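Local coordinates for putative signal recognition particle protein (Chaetomium thermophilum, PDB 5CK4) that probably binds GTP as the Arf-like GTPase subunit of the signal recognition particle receptor at the endoplasmic reticulum, captured here with GDP, at residues T125-L130 and L193-K198. Numbering follows the deposited sequence.
Sequences TTLQHL and LLSLQK
Leu130 lays its CB against two neighbours on helix 180-201, Ser195 and Leu196, where the two helices pack on one side of the GTPase sheet. Its CB lies 3.8 Å from Ser195 CB and 3.9 Å from Leu196 CD2. The two leucine side chains slant across one another, with Leu130 CD2 4.0 Å from Leu196 CD2. In Leu196 the CB does not face the partner helix; CG beside its own backbone N (chi1 -72°) brings the end of the chain nearer, with CD2 3.7 Å from the carbonyl oxygen Leu130 O. The CB of Ser195 does point at the other helix, and its small side chain is consistent with the axes of the two segments approaching to 8.8 Å, their directions only 31° from parallel. Leu127, one turn before Leu130, meets the serine with methyl CD2, 4.0 Å from Ser195 OG. That hydroxyl is hydrogen-bonded within its own helix, to Asp191 O, so its donor is satisfied there and the contact with Leu127 is van der Waals.

Beneath the helices, Leu130 also touches Leu23 and Ile25 of strand 21-25, while Leu196 reaches Val214 of strand 214-219. The pair therefore joins helix to helix and both to the central sheet, as in the layered alpha/beta fold of P-loop GTPases, with the Leu130 side chain about 12 Å from that of the GDP-binding residue Lys32. Where the backbones come near, Leu130 O and Ser195 O stand 3.5 Å apart as two acceptors and cannot bond directly. Cohesion between the two segments consequently rests on van der Waals and hydrophobic packing.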
# COMPACT_ATOMS: atom_id res chain seq x y z
N THR A 125 0.86 8.08 -11.90
CA THR A 125 1.94 8.84 -11.27
C THR A 125 2.54 8.12 -10.07
O THR A 125 3.76 8.08 -9.89
CB THR A 125 1.41 10.18 -10.75
OG1 THR A 125 0.77 10.89 -11.82
CG2 THR A 125 2.54 11.02 -10.18
N THR A 126 1.67 7.57 -9.25
CA THR A 126 2.08 6.87 -8.04
C THR A 126 2.82 5.59 -8.39
O THR A 126 3.86 5.26 -7.81
CB THR A 126 0.87 6.54 -7.17
OG1 THR A 126 0.18 7.76 -6.84
CG2 THR A 126 1.30 5.85 -5.89
N LEU A 127 2.28 4.86 -9.35
CA LEU A 127 2.88 3.60 -9.79
C LEU A 127 4.30 3.81 -10.34
O LEU A 127 5.14 2.92 -10.22
CB LEU A 127 1.99 2.90 -10.83
CG LEU A 127 0.59 2.42 -10.39
CD1 LEU A 127 -0.15 1.82 -11.57
CD2 LEU A 127 0.67 1.41 -9.24
N GLN A 128 4.56 4.97 -10.93
CA GLN A 128 5.87 5.25 -11.51
C GLN A 128 6.96 5.27 -10.44
O GLN A 128 8.07 4.81 -10.68
CB GLN A 128 5.87 6.55 -12.30
CG GLN A 128 4.96 6.53 -13.51
CD GLN A 128 5.03 5.23 -14.28
OE1 GLN A 128 6.00 4.95 -14.98
NE2 GLN A 128 3.98 4.41 -14.16
N HIS A 129 6.64 5.79 -9.26
CA HIS A 129 7.57 5.74 -8.13
C HIS A 129 7.94 4.30 -7.76
O HIS A 129 9.05 4.03 -7.33
CB HIS A 129 6.97 6.43 -6.90
CG HIS A 129 6.73 7.90 -7.09
ND1 HIS A 129 7.72 8.78 -7.49
CD2 HIS A 129 5.61 8.65 -6.92
CE1 HIS A 129 7.22 10.00 -7.56
NE2 HIS A 129 5.94 9.95 -7.22
N LEU A 130 6.98 3.38 -7.90
CA LEU A 130 7.19 2.01 -7.44
C LEU A 130 8.04 1.19 -8.41
O LEU A 130 8.59 0.16 -8.04
CB LEU A 130 5.84 1.33 -7.16
CG LEU A 130 4.96 2.12 -6.17
CD1 LEU A 130 3.56 1.51 -5.98
CD2 LEU A 130 5.65 2.26 -4.84
N LEU A 193 1.58 -3.95 -6.30
CA LEU A 193 2.48 -5.08 -6.06
C LEU A 193 3.26 -5.50 -7.32
O LEU A 193 4.45 -5.84 -7.23
CB LEU A 193 1.70 -6.26 -5.47
CG LEU A 193 1.02 -5.96 -4.13
CD1 LEU A 193 0.33 -7.21 -3.58
CD2 LEU A 193 2.04 -5.45 -3.13
N LEU A 194 2.61 -5.51 -8.48
CA LEU A 194 3.32 -5.90 -9.71
C LEU A 194 4.41 -4.88 -10.04
O LEU A 194 5.48 -5.24 -10.53
CB LEU A 194 2.35 -6.02 -10.90
CG LEU A 194 2.98 -6.60 -12.17
CD1 LEU A 194 3.46 -8.05 -11.93
CD2 LEU A 194 2.02 -6.53 -13.36
N SER A 195 4.15 -3.62 -9.74
CA SER A 195 5.16 -2.58 -9.98
C SER A 195 6.39 -2.82 -9.10
O SER A 195 7.52 -2.74 -9.58
CB SER A 195 4.58 -1.19 -9.71
OG SER A 195 3.61 -0.86 -10.69
N LEU A 196 6.17 -3.15 -7.83
CA LEU A 196 7.29 -3.41 -6.92
C LEU A 196 8.02 -4.69 -7.32
O LEU A 196 9.23 -4.82 -7.14
CB LEU A 196 6.78 -3.53 -5.48
CG LEU A 196 6.34 -2.19 -4.89
CD1 LEU A 196 5.63 -2.39 -3.55
CD2 LEU A 196 7.53 -1.23 -4.74
N GLN A 197 7.26 -5.63 -7.87
CA GLN A 197 7.84 -6.88 -8.35
C GLN A 197 8.75 -6.63 -9.55
O GLN A 197 9.83 -7.21 -9.65
CB GLN A 197 6.75 -7.88 -8.71
CG GLN A 197 7.27 -9.22 -9.24
CD GLN A 197 6.15 -10.23 -9.48
OE1 GLN A 197 5.25 -10.36 -8.65
NE2 GLN A 197 6.18 -10.91 -10.62
N LYS A 198 8.30 -5.77 -10.47
CA LYS A 198 9.11 -5.45 -11.65
C LYS A 198 10.36 -4.69 -11.24
O LYS A 198 11.44 -4.87 -11.82
CB LYS A 198 8.32 -4.60 -12.65
CG LYS A 198 7.20 -5.34 -13.35
CD LYS A 198 6.44 -4.39 -14.26
CE LYS A 198 5.40 -5.14 -15.04
NZ LYS A 198 4.87 -4.34 -16.18